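Local coordinates for protein carbohydrate binding module (Uncultured bacterium, PDB 2W3J) that probably recognises uronic acid sugars, as a calcium-binding, all-beta module of carbohydrate binding family 35, at residues A[11-19]-A[31-42]; A[71-81]-A[95-106]. All blocks are in the same frame, centred on the assembly; numbering follows the deposited sequence.

Contact 1. Residues A[11-19]-A[31-42]; sequences FCSNSGVID and IDTENAVGASIV. With CA (calcium ion), chain B.
Ile31 pushes its CD1 methyl between Ile18 CG1, at 3.5 Å, and the ring of Phe11, where it lies 3.6 Å from CZ, while Asn14 crosses over CD1 and CG2 with its side chain. The phenyl group is carried to this point by swinging CG trans to the backbone N (chi1 -179°). Asp32 then joins Val17 as a hydrogen-bonded antiparallel pair: its N gives a bond of 2.8 Å to Val17 O, and Val17 N returns one to Asp32 O. Beside this ladder Gly16, with positive phi, lies so close to segment 31-42 that a CB would collide with Asp32 O and Thr33 CA. The Asp32 side chain, on the same sheet face as Val17, binds calcium through OD1, and Thr33 adds its carbonyl O at 2.5 Å; four waters complete the six ligands of the ion. Thr33 OG1 is also tied to Leu118 N. After the type II turn at Ala36 to Ala39, Ser40 O receives Ser15 N at 2.8 Å, in line with the carbonyl bond. Ile41 pairs with Asn14 and sets CG2 3.6 Å from Phe11 CE1. Val42 N donates to Ser13 O, whereas Val42 O takes Cys12 N at 2.8 Å and, weakly, Ser13 N, the signature of a classic beta bulge. The Val17-Asp32 ladder thus leads into a calcium site at the start of the 33-39 loop, whose water-rich shell is consistent with the calcium that takes part in uronic acid recognition in other family 35 modules.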
loop_
_atom_site.group_PDB
_atom_site.type_symbol
_atom_site.label_atom_id
_atom_site.label_comp_id
_atom_site.label_asym_id
_atom_site.label_seq_id
_atom_site.Cartn_x
_atom_site.Cartn_y
_atom_site.Cartn_z
ATOM N N PHE A 11 -2.945 10.127 -0.131
ATOM C CA PHE A 11 -3.375 9.096 -1.091
ATOM C C PHE A 11 -3.554 9.719 -2.459
ATOM O O PHE A 11 -4.315 10.660 -2.597
ATOM C CB PHE A 11 -4.686 8.448 -0.644
ATOM C CG PHE A 11 -5.152 7.360 -1.574
ATOM C CD1 PHE A 11 -4.669 6.065 -1.420
ATOM C CD2 PHE A 11 -6.050 7.637 -2.595
ATOM C CE1 PHE A 11 -5.072 5.041 -2.276
ATOM C CE2 PHE A 11 -6.459 6.596 -3.467
ATOM C CZ PHE A 11 -5.944 5.308 -3.287
ATOM N N CYS A 12 -2.862 9.202 -3.474
ATOM C CA CYS A 12 -2.858 9.851 -4.788
ATOM C C CYS A 12 -3.783 9.216 -5.802
ATOM O O CYS A 12 -4.584 9.907 -6.428
ATOM C CB CYS A 12 -1.448 9.872 -5.381
ATOM S SG CYS A 12 -0.271 10.702 -4.268
ATOM N N SER A 13 -3.638 7.922 -6.009
ATOM C CA SER A 13 -4.378 7.275 -7.101
ATOM C C SER A 13 -4.405 5.780 -6.875
ATOM O O SER A 13 -3.603 5.223 -6.128
ATOM C CB SER A 13 -3.737 7.594 -8.488
ATOM O OG SER A 13 -2.444 7.031 -8.591
ATOM N N ASN A 14 -5.346 5.124 -7.548
ATOM C CA ASN A 14 -5.423 3.673 -7.514
ATOM C C ASN A 14 -6.072 3.172 -8.787
ATOM O O ASN A 14 -6.990 3.819 -9.335
ATOM C CB ASN A 14 -6.292 3.156 -6.342
ATOM C CG ASN A 14 -7.726 3.689 -6.376
ATOM O OD1 ASN A 14 -7.962 4.841 -6.045
ATOM N ND2 ASN A 14 -8.701 2.830 -6.737
ATOM N N SER A 15 -5.604 2.020 -9.216
ATOM C CA SER A 15 -6.342 1.240 -10.199
ATOM C C SER A 15 -7.612 0.693 -9.564
ATOM O O SER A 15 -7.713 0.543 -8.340
ATOM C CB SER A 15 -5.462 0.089 -10.682
ATOM O OG SER A 15 -4.328 0.627 -11.321
ATOM N N GLY A 16 -8.605 0.391 -10.390
ATOM C CA GLY A 16 -9.784 -0.273 -9.817
ATOM C C GLY A 16 -10.686 0.685 -9.062
ATOM O O GLY A 16 -10.928 1.806 -9.509
ATOM N N VAL A 17 -11.222 0.230 -7.930
ATOM C CA VAL A 17 -12.237 0.988 -7.210
ATOM C C VAL A 17 -11.910 1.012 -5.722
ATOM O O VAL A 17 -11.042 0.253 -5.227
ATOM C CB VAL A 17 -13.651 0.345 -7.387
ATOM C CG1 VAL A 17 -13.998 0.227 -8.872
ATOM C CG2 VAL A 17 -13.723 -1.003 -6.712
ATOM N N ILE A 18 -12.621 1.866 -4.994
ATOM C CA ILE A 18 -12.577 1.825 -3.554
ATOM C C ILE A 18 -13.849 1.072 -3.158
ATOM O O ILE A 18 -14.914 1.261 -3.775
ATOM C CB ILE A 18 -12.566 3.253 -2.991
ATOM C CG1 ILE A 18 -11.258 3.968 -3.432
ATOM C CG2 ILE A 18 -12.783 3.286 -1.468
ATOM C CD1 ILE A 18 -11.264 5.431 -3.172
ATOM N N ASP A 19 -13.742 0.232 -2.139
ATOM C CA ASP A 19 -14.901 -0.579 -1.741
ATOM C C ASP A 19 -14.889 -0.834 -0.253
ATOM O O ASP A 19 -13.927 -0.505 0.437
ATOM C CB ASP A 19 -14.945 -1.887 -2.511
ATOM C CG ASP A 19 -16.377 -2.496 -2.561
ATOM O OD1 ASP A 19 -17.284 -2.088 -1.781
ATOM O OD2 ASP A 19 -16.552 -3.406 -3.357
ATOM N N ILE A 31 -8.784 -0.436 -1.157
ATOM C CA ILE A 31 -8.643 -0.451 -2.612
ATOM C C ILE A 31 -8.857 -1.865 -3.172
ATOM O O ILE A 31 -8.260 -2.811 -2.715
ATOM C CB ILE A 31 -7.251 0.036 -3.037
ATOM C CG1 ILE A 31 -7.008 1.474 -2.533
ATOM C CG2 ILE A 31 -7.082 -0.062 -4.559
ATOM C CD1 ILE A 31 -8.112 2.475 -2.851
ATOM N N ASP A 32 -9.726 -1.977 -4.163
ATOM C CA ASP A 32 -9.945 -3.262 -4.841
ATOM C C ASP A 32 -9.552 -3.037 -6.292
ATOM O O ASP A 32 -10.285 -2.409 -7.061
ATOM C CB ASP A 32 -11.430 -3.648 -4.700
ATOM C CG ASP A 32 -11.754 -5.017 -5.234
ATOM O OD1 ASP A 32 -11.021 -5.529 -6.092
ATOM O OD2 ASP A 32 -12.796 -5.576 -4.807
ATOM N N THR A 33 -8.343 -3.459 -6.665
ATOM C CA THR A 33 -7.888 -3.151 -8.016
ATOM C C THR A 33 -8.545 -4.078 -9.023
ATOM O O THR A 33 -9.041 -5.154 -8.657
ATOM C CB THR A 33 -6.363 -3.404 -8.166
ATOM O OG1 THR A 33 -6.077 -4.731 -7.733
ATOM C CG2 THR A 33 -5.557 -2.457 -7.290
ATOM N N GLU A 34 -8.501 -3.676 -10.295
ATOM C CA GLU A 34 -8.840 -4.640 -11.325
ATOM C C GLU A 34 -7.805 -5.777 -11.356
ATOM O O GLU A 34 -6.704 -5.699 -10.763
ATOM C CB GLU A 34 -8.981 -3.957 -12.689
ATOM C CG GLU A 34 -7.676 -3.783 -13.431
ATOM C CD GLU A 34 -6.745 -2.741 -12.801
ATOM O OE1 GLU A 34 -5.653 -2.504 -13.388
ATOM O OE2 GLU A 34 -7.097 -2.154 -11.737
ATOM N N ASN A 35 -8.180 -6.874 -12.006
ATOM C CA ASN A 35 -7.294 -8.018 -12.077
ATOM C C ASN A 35 -6.380 -7.844 -13.291
ATOM O O ASN A 35 -6.685 -8.308 -14.409
ATOM C CB ASN A 35 -8.092 -9.320 -12.197
ATOM C CG ASN A 35 -8.975 -9.565 -11.012
ATOM O OD1 ASN A 35 -8.691 -9.112 -9.901
ATOM N ND2 ASN A 35 -10.074 -10.278 -11.236
ATOM N N ALA A 36 -5.268 -7.144 -13.099
ATOM C CA ALA A 36 -4.379 -6.877 -14.219
ATOM C C ALA A 36 -2.943 -6.693 -13.715
ATOM O O ALA A 36 -2.708 -6.138 -12.647
ATOM C CB ALA A 36 -4.816 -5.627 -14.975
ATOM N N VAL A 37 -1.986 -7.161 -14.511
ATOM C CA VAL A 37 -0.591 -6.853 -14.263
ATOM C C VAL A 37 -0.419 -5.367 -14.274
ATOM O O VAL A 37 -1.004 -4.667 -15.114
ATOM C CB VAL A 37 0.307 -7.474 -15.372
ATOM C CG1 VAL A 37 1.732 -6.972 -15.206
ATOM C CG2 VAL A 37 0.249 -8.969 -15.251
ATOM N N GLY A 38 0.363 -4.851 -13.312
ATOM C CA GLY A 38 0.612 -3.417 -13.265
ATOM C C GLY A 38 -0.428 -2.580 -12.514
ATOM O O GLY A 38 -0.284 -1.374 -12.403
ATOM N N ALA A 39 -1.531 -3.198 -12.076
ATOM C CA ALA A 39 -2.501 -2.468 -11.251
ATOM C C ALA A 39 -1.720 -1.868 -10.054
ATOM O O ALA A 39 -0.925 -2.557 -9.426
ATOM C CB ALA A 39 -3.587 -3.395 -10.748
ATOM N N SER A 40 -2.002 -0.600 -9.759
ATOM C CA SER A 40 -1.199 0.152 -8.791
ATOM C C SER A 40 -1.966 1.020 -7.820
ATOM O O SER A 40 -3.121 1.386 -8.047
ATOM C CB SER A 40 -0.221 1.071 -9.529
ATOM O OG SER A 40 -0.899 2.076 -10.265
ATOM N N ILE A 41 -1.267 1.399 -6.749
ATOM C CA ILE A 41 -1.741 2.408 -5.814
ATOM C C ILE A 41 -0.536 3.318 -5.580
ATOM O O ILE A 41 0.610 2.828 -5.526
ATOM C CB ILE A 41 -2.116 1.778 -4.492
ATOM C CG1 ILE A 41 -3.286 0.827 -4.680
ATOM C CG2 ILE A 41 -2.500 2.902 -3.501
ATOM C CD1 ILE A 41 -3.570 -0.035 -3.386
ATOM N N VAL A 42 -0.793 4.622 -5.473
ATOM C CA VAL A 42 0.277 5.612 -5.272
ATOM C C VAL A 42 -0.048 6.482 -4.073
ATOM O O VAL A 42 -1.178 6.971 -3.936
ATOM C CB VAL A 42 0.401 6.531 -6.509
ATOM C CG1 VAL A 42 1.482 7.596 -6.287
ATOM C CG2 VAL A 42 0.736 5.678 -7.763
HETATM CA CA CA B . -9.153 -6.764 -6.804
HETATM O O HOH W 1 -2.536 4.276 -9.548
HETATM O O HOH W 2 -15.532 -4.076 -5.558
HETATM O O HOH W 3 -7.685 -5.910 -5.078
HETATM O O HOH W 4 -7.068 -7.477 -7.790
HETATM O O HOH W 5 -10.485 -8.153 -8.167
HETATM O O HOH W 6 -9.794 -8.270 -4.862
#

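Contact 2. Residues A[71-81]-A[95-106]; sequences VVVNDSQIKTL and VNVDIPLKAGTN
This contact is an edge of the beta-sandwich, where the hairpin of strands 71-73 and 76-81 lies over strand 95-101, an outermost strand of the opposing four-stranded sheet. The axes of strands 76-81 and 95-101 pass 7.8 Å apart and run 172° to one another, so side chains rather than backbones fill the interface. At one end Leu81 brings CD1 against both methyls of Val95, 3.8 Å from CG1, and also reaches Val97 CB. Val71 and Val73 both cross Ile99 at about a right angle; Val73 CG2 comes within 3.8 Å of Ile99 CG2. With Val73 CG1 trans to its own N (chi1 176°), that second methyl swings to the other flank, 3.3 Å from Pro100 O and 3.9 Å from Leu101 CD2. Ile78, in the classic bulge it forms with Lys79 opposite Val71, extends CD1 to the CG corner of the Pro100 ring. Within the type I' turn from Val73 to Ser76, Asn74 lies obliquely against Asn106, their amide planes 37° apart. The Asn106 amide is gripped from its own segment: OD1 accepts Lys102 N at 2.8 Å, in the carbonyl plane and on a lone pair, and ND2 donates to Lys102 O, also at 2.8 Å. An alanine in place of Asn106 removes both bonds, which would probably leave the Lys102 N and O without their mates and the loop joining strands 95-101 and 104-106 freer to move. Leu45 and Ala47 also touch this asparagine. Aliphatic side chains meeting between two facing sheets form the hydrophobic interior of a beta-sandwich, the jelly-roll fold of this family of carbohydrate binding modules.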
loop_
_atom_site.group_PDB
_atom_site.type_symbol
_atom_site.label_atom_id
_atom_site.label_comp_id
_atom_site.label_asym_id
_atom_site.label_seq_id
_atom_site.Cartn_x
_atom_site.Cartn_y
_atom_site.Cartn_z
ATOM N N VAL A 71 7.000 -3.020 -4.307
ATOM C CA VAL A 71 7.009 -1.727 -3.635
ATOM C C VAL A 71 8.050 -0.855 -4.355
ATOM O O VAL A 71 9.213 -1.270 -4.478
ATOM C CB VAL A 71 7.385 -1.891 -2.154
ATOM C CG1 VAL A 71 7.495 -0.526 -1.445
ATOM C CG2 VAL A 71 6.336 -2.799 -1.453
ATOM N N VAL A 72 7.597 0.279 -4.886
ATOM C CA VAL A 72 8.425 1.227 -5.607
ATOM C C VAL A 72 8.529 2.496 -4.769
ATOM O O VAL A 72 7.506 3.059 -4.381
ATOM C CB VAL A 72 7.782 1.590 -6.944
ATOM C CG1 VAL A 72 8.641 2.614 -7.715
ATOM C CG2 VAL A 72 7.576 0.317 -7.785
ATOM N N VAL A 73 9.740 2.987 -4.501
ATOM C CA VAL A 73 9.827 4.209 -3.688
ATOM C C VAL A 73 10.664 5.217 -4.453
ATOM O O VAL A 73 11.781 4.880 -4.881
ATOM C CB VAL A 73 10.437 3.912 -2.305
ATOM C CG1 VAL A 73 10.606 5.208 -1.494
ATOM C CG2 VAL A 73 9.566 2.873 -1.529
ATOM N N ASN A 74 10.095 6.390 -4.692
ATOM C CA ASN A 74 10.756 7.423 -5.501
ATOM C C ASN A 74 11.187 6.892 -6.863
ATOM O O ASN A 74 12.324 7.132 -7.311
ATOM C CB ASN A 74 11.932 7.989 -4.722
ATOM C CG ASN A 74 11.484 8.700 -3.482
ATOM O OD1 ASN A 74 12.093 8.574 -2.412
ATOM N ND2 ASN A 74 10.401 9.445 -3.607
ATOM N N ASP A 75 10.283 6.130 -7.488
ATOM C CA ASP A 75 10.484 5.610 -8.844
ATOM C C ASP A 75 11.491 4.453 -8.924
ATOM O O ASP A 75 11.839 4.006 -10.026
ATOM C CB ASP A 75 10.885 6.759 -9.780
ATOM C CG ASP A 75 10.070 6.778 -11.064
ATOM O OD1 ASP A 75 9.190 5.896 -11.252
ATOM O OD2 ASP A 75 10.316 7.675 -11.898
ATOM N N SER A 76 11.938 3.940 -7.782
ATOM C CA SER A 76 12.863 2.810 -7.725
ATOM C C SER A 76 12.228 1.563 -7.108
ATOM O O SER A 76 11.618 1.639 -6.024
ATOM C CB SER A 76 14.112 3.181 -6.917
ATOM O OG SER A 76 14.777 2.024 -6.440
ATOM N N GLN A 77 12.387 0.408 -7.760
ATOM C CA GLN A 77 11.871 -0.850 -7.193
ATOM C C GLN A 77 12.637 -1.285 -5.968
ATOM O O GLN A 77 13.861 -1.484 -6.003
ATOM C CB GLN A 77 11.906 -1.993 -8.210
ATOM C CG GLN A 77 11.124 -1.701 -9.446
ATOM C CD GLN A 77 11.234 -2.874 -10.422
ATOM O OE1 GLN A 77 11.177 -4.048 -10.018
ATOM N NE2 GLN A 77 11.399 -2.564 -11.685
ATOM N N ILE A 78 11.928 -1.442 -4.862
ATOM C CA ILE A 78 12.586 -1.754 -3.609
ATOM C C ILE A 78 12.526 -3.227 -3.279
ATOM O O ILE A 78 13.538 -3.844 -2.933
ATOM C CB ILE A 78 11.991 -0.925 -2.423
ATOM C CG1 ILE A 78 12.109 0.579 -2.690
ATOM C CG2 ILE A 78 12.632 -1.320 -1.098
ATOM C CD1 ILE A 78 13.529 1.034 -3.047
ATOM N N LYS A 79 11.344 -3.823 -3.358
ATOM C CA LYS A 79 11.184 -5.215 -2.979
ATOM C C LYS A 79 9.856 -5.755 -3.494
ATOM O O LYS A 79 8.886 -5.007 -3.620
ATOM C CB LYS A 79 11.216 -5.374 -1.459
ATOM C CG LYS A 79 11.242 -6.830 -1.043
ATOM C CD LYS A 79 11.368 -7.009 0.433
ATOM C CE LYS A 79 11.250 -8.477 0.778
ATOM N NZ LYS A 79 11.413 -8.708 2.238
ATOM N N THR A 80 9.818 -7.052 -3.775
ATOM C CA THR A 80 8.568 -7.698 -4.183
ATOM C C THR A 80 8.057 -8.445 -2.997
ATOM O O THR A 80 8.812 -9.175 -2.367
ATOM C CB THR A 80 8.769 -8.669 -5.355
ATOM O OG1 THR A 80 9.203 -7.908 -6.477
ATOM C CG2 THR A 80 7.425 -9.346 -5.707
ATOM N N LEU A 81 6.784 -8.216 -2.653
ATOM C CA LEU A 81 6.145 -8.842 -1.518
ATOM C C LEU A 81 5.138 -9.856 -2.049
ATOM O O LEU A 81 4.590 -9.672 -3.124
ATOM C CB LEU A 81 5.399 -7.797 -0.664
ATOM C CG LEU A 81 6.249 -6.662 -0.070
ATOM C CD1 LEU A 81 5.397 -5.711 0.796
ATOM C CD2 LEU A 81 7.359 -7.269 0.729
ATOM N N VAL A 95 1.941 -6.948 6.202
ATOM C CA VAL A 95 3.294 -7.285 5.782
ATOM C C VAL A 95 4.147 -6.056 6.019
ATOM O O VAL A 95 3.719 -4.939 5.742
ATOM C CB VAL A 95 3.362 -7.745 4.308
ATOM C CG1 VAL A 95 2.771 -6.716 3.332
ATOM C CG2 VAL A 95 4.830 -8.107 3.909
ATOM N N ASN A 96 5.347 -6.263 6.545
ATOM C CA ASN A 96 6.268 -5.148 6.790
ATOM C C ASN A 96 7.291 -5.059 5.667
ATOM O O ASN A 96 7.680 -6.075 5.088
ATOM C CB ASN A 96 7.004 -5.336 8.125
ATOM C CG ASN A 96 6.116 -5.106 9.320
ATOM O OD1 ASN A 96 5.097 -4.411 9.240
ATOM N ND2 ASN A 96 6.493 -5.684 10.446
ATOM N N VAL A 97 7.708 -3.847 5.333
ATOM C CA VAL A 97 8.753 -3.678 4.334
ATOM C C VAL A 97 9.562 -2.439 4.711
ATOM O O VAL A 97 8.999 -1.395 5.079
ATOM C CB VAL A 97 8.164 -3.580 2.909
ATOM C CG1 VAL A 97 7.223 -2.387 2.779
ATOM C CG2 VAL A 97 9.252 -3.509 1.844
ATOM N N ASP A 98 10.888 -2.559 4.646
ATOM C CA ASP A 98 11.750 -1.409 4.888
ATOM C C ASP A 98 11.928 -0.585 3.625
ATOM O O ASP A 98 12.212 -1.122 2.535
ATOM C CB ASP A 98 13.096 -1.856 5.448
ATOM C CG ASP A 98 12.979 -2.373 6.888
ATOM O OD1 ASP A 98 11.951 -2.097 7.550
ATOM O OD2 ASP A 98 13.908 -3.074 7.355
ATOM N N ILE A 99 11.762 0.718 3.752
ATOM C CA ILE A 99 11.867 1.581 2.595
ATOM C C ILE A 99 12.798 2.785 2.847
ATOM O O ILE A 99 12.728 3.427 3.909
ATOM C CB ILE A 99 10.475 2.067 2.133
ATOM C CG1 ILE A 99 9.756 2.834 3.250
ATOM C CG2 ILE A 99 9.600 0.882 1.718
ATOM C CD1 ILE A 99 8.466 3.558 2.763
ATOM N N PRO A 100 13.665 3.089 1.871
ATOM C CA PRO A 100 14.527 4.261 1.973
ATOM C C PRO A 100 13.762 5.510 1.601
ATOM O O PRO A 100 13.222 5.612 0.504
ATOM C CB PRO A 100 15.640 3.974 0.944
ATOM C CG PRO A 100 14.936 3.122 -0.136
ATOM C CD PRO A 100 13.940 2.277 0.658
ATOM N N LEU A 101 13.711 6.472 2.517
ATOM C CA LEU A 101 13.073 7.734 2.243
ATOM C C LEU A 101 14.082 8.866 2.269
ATOM O O LEU A 101 15.070 8.823 3.013
ATOM C CB LEU A 101 11.977 8.025 3.276
ATOM C CG LEU A 101 10.841 6.996 3.310
ATOM C CD1 LEU A 101 9.848 7.362 4.415
ATOM C CD2 LEU A 101 10.151 6.986 1.917
ATOM N N LYS A 102 13.825 9.874 1.466
ATOM C CA LYS A 102 14.648 11.071 1.406
ATOM C C LYS A 102 13.997 12.159 2.243
ATOM O O LYS A 102 12.783 12.112 2.499
ATOM C CB LYS A 102 14.744 11.559 -0.042
ATOM C CG LYS A 102 15.308 10.550 -1.038
ATOM C CD LYS A 102 15.867 11.256 -2.279
ATOM C CE LYS A 102 14.912 11.291 -3.465
ATOM N NZ LYS A 102 15.190 10.203 -4.459
ATOM N N ALA A 103 14.775 13.161 2.657
ATOM C CA ALA A 103 14.151 14.303 3.295
ATOM C C ALA A 103 13.252 15.024 2.299
ATOM O O ALA A 103 13.620 15.202 1.150
ATOM C CB ALA A 103 15.242 15.273 3.871
ATOM N N GLY A 104 12.062 15.427 2.730
ATOM C CA GLY A 104 11.139 16.152 1.859
ATOM C C GLY A 104 10.124 15.157 1.298
ATOM O O GLY A 104 9.840 14.154 1.933
ATOM N N THR A 105 9.595 15.444 0.119
ATOM C CA THR A 105 8.507 14.626 -0.461
ATOM C C THR A 105 9.021 13.330 -1.069
ATOM O O THR A 105 10.060 13.312 -1.749
ATOM C CB THR A 105 7.752 15.442 -1.508
ATOM O OG1 THR A 105 7.215 16.615 -0.877
ATOM C CG2 THR A 105 6.587 14.620 -2.166
ATOM N N ASN A 106 8.283 12.242 -0.839
ATOM C CA ASN A 106 8.642 10.930 -1.344
ATOM C C ASN A 106 7.396 10.329 -1.984
ATOM O O ASN A 106 6.290 10.627 -1.559
ATOM C CB ASN A 106 9.041 9.992 -0.217
ATOM C CG ASN A 106 10.377 10.362 0.414
ATOM O OD1 ASN A 106 11.416 9.808 0.067
ATOM N ND2 ASN A 106 10.338 11.304 1.355
HETATM O O HOH W 7 9.633 -7.139 3.548
#

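Contact 1 and contact 2 lie in series along the chain, their centres about 18 Å apart and their nearest atoms about 7 Å apart, without touching. They nevertheless share a sheet, since strands 40-47 and 104-112 are neighbours in it. Both are partly buried, yet contact 2 draws on more buried residues. Their chemistry differs accordingly. Contact 1 joins strands edge to edge through backbone hydrogen bonds, and its polar loop holds a metal ion; contact 2 stacks one layer of the sandwich on the other through aliphatic side chains, with no clear direct hydrogen bond between the two segments, though a water links Lys79 NZ to Asn96 O.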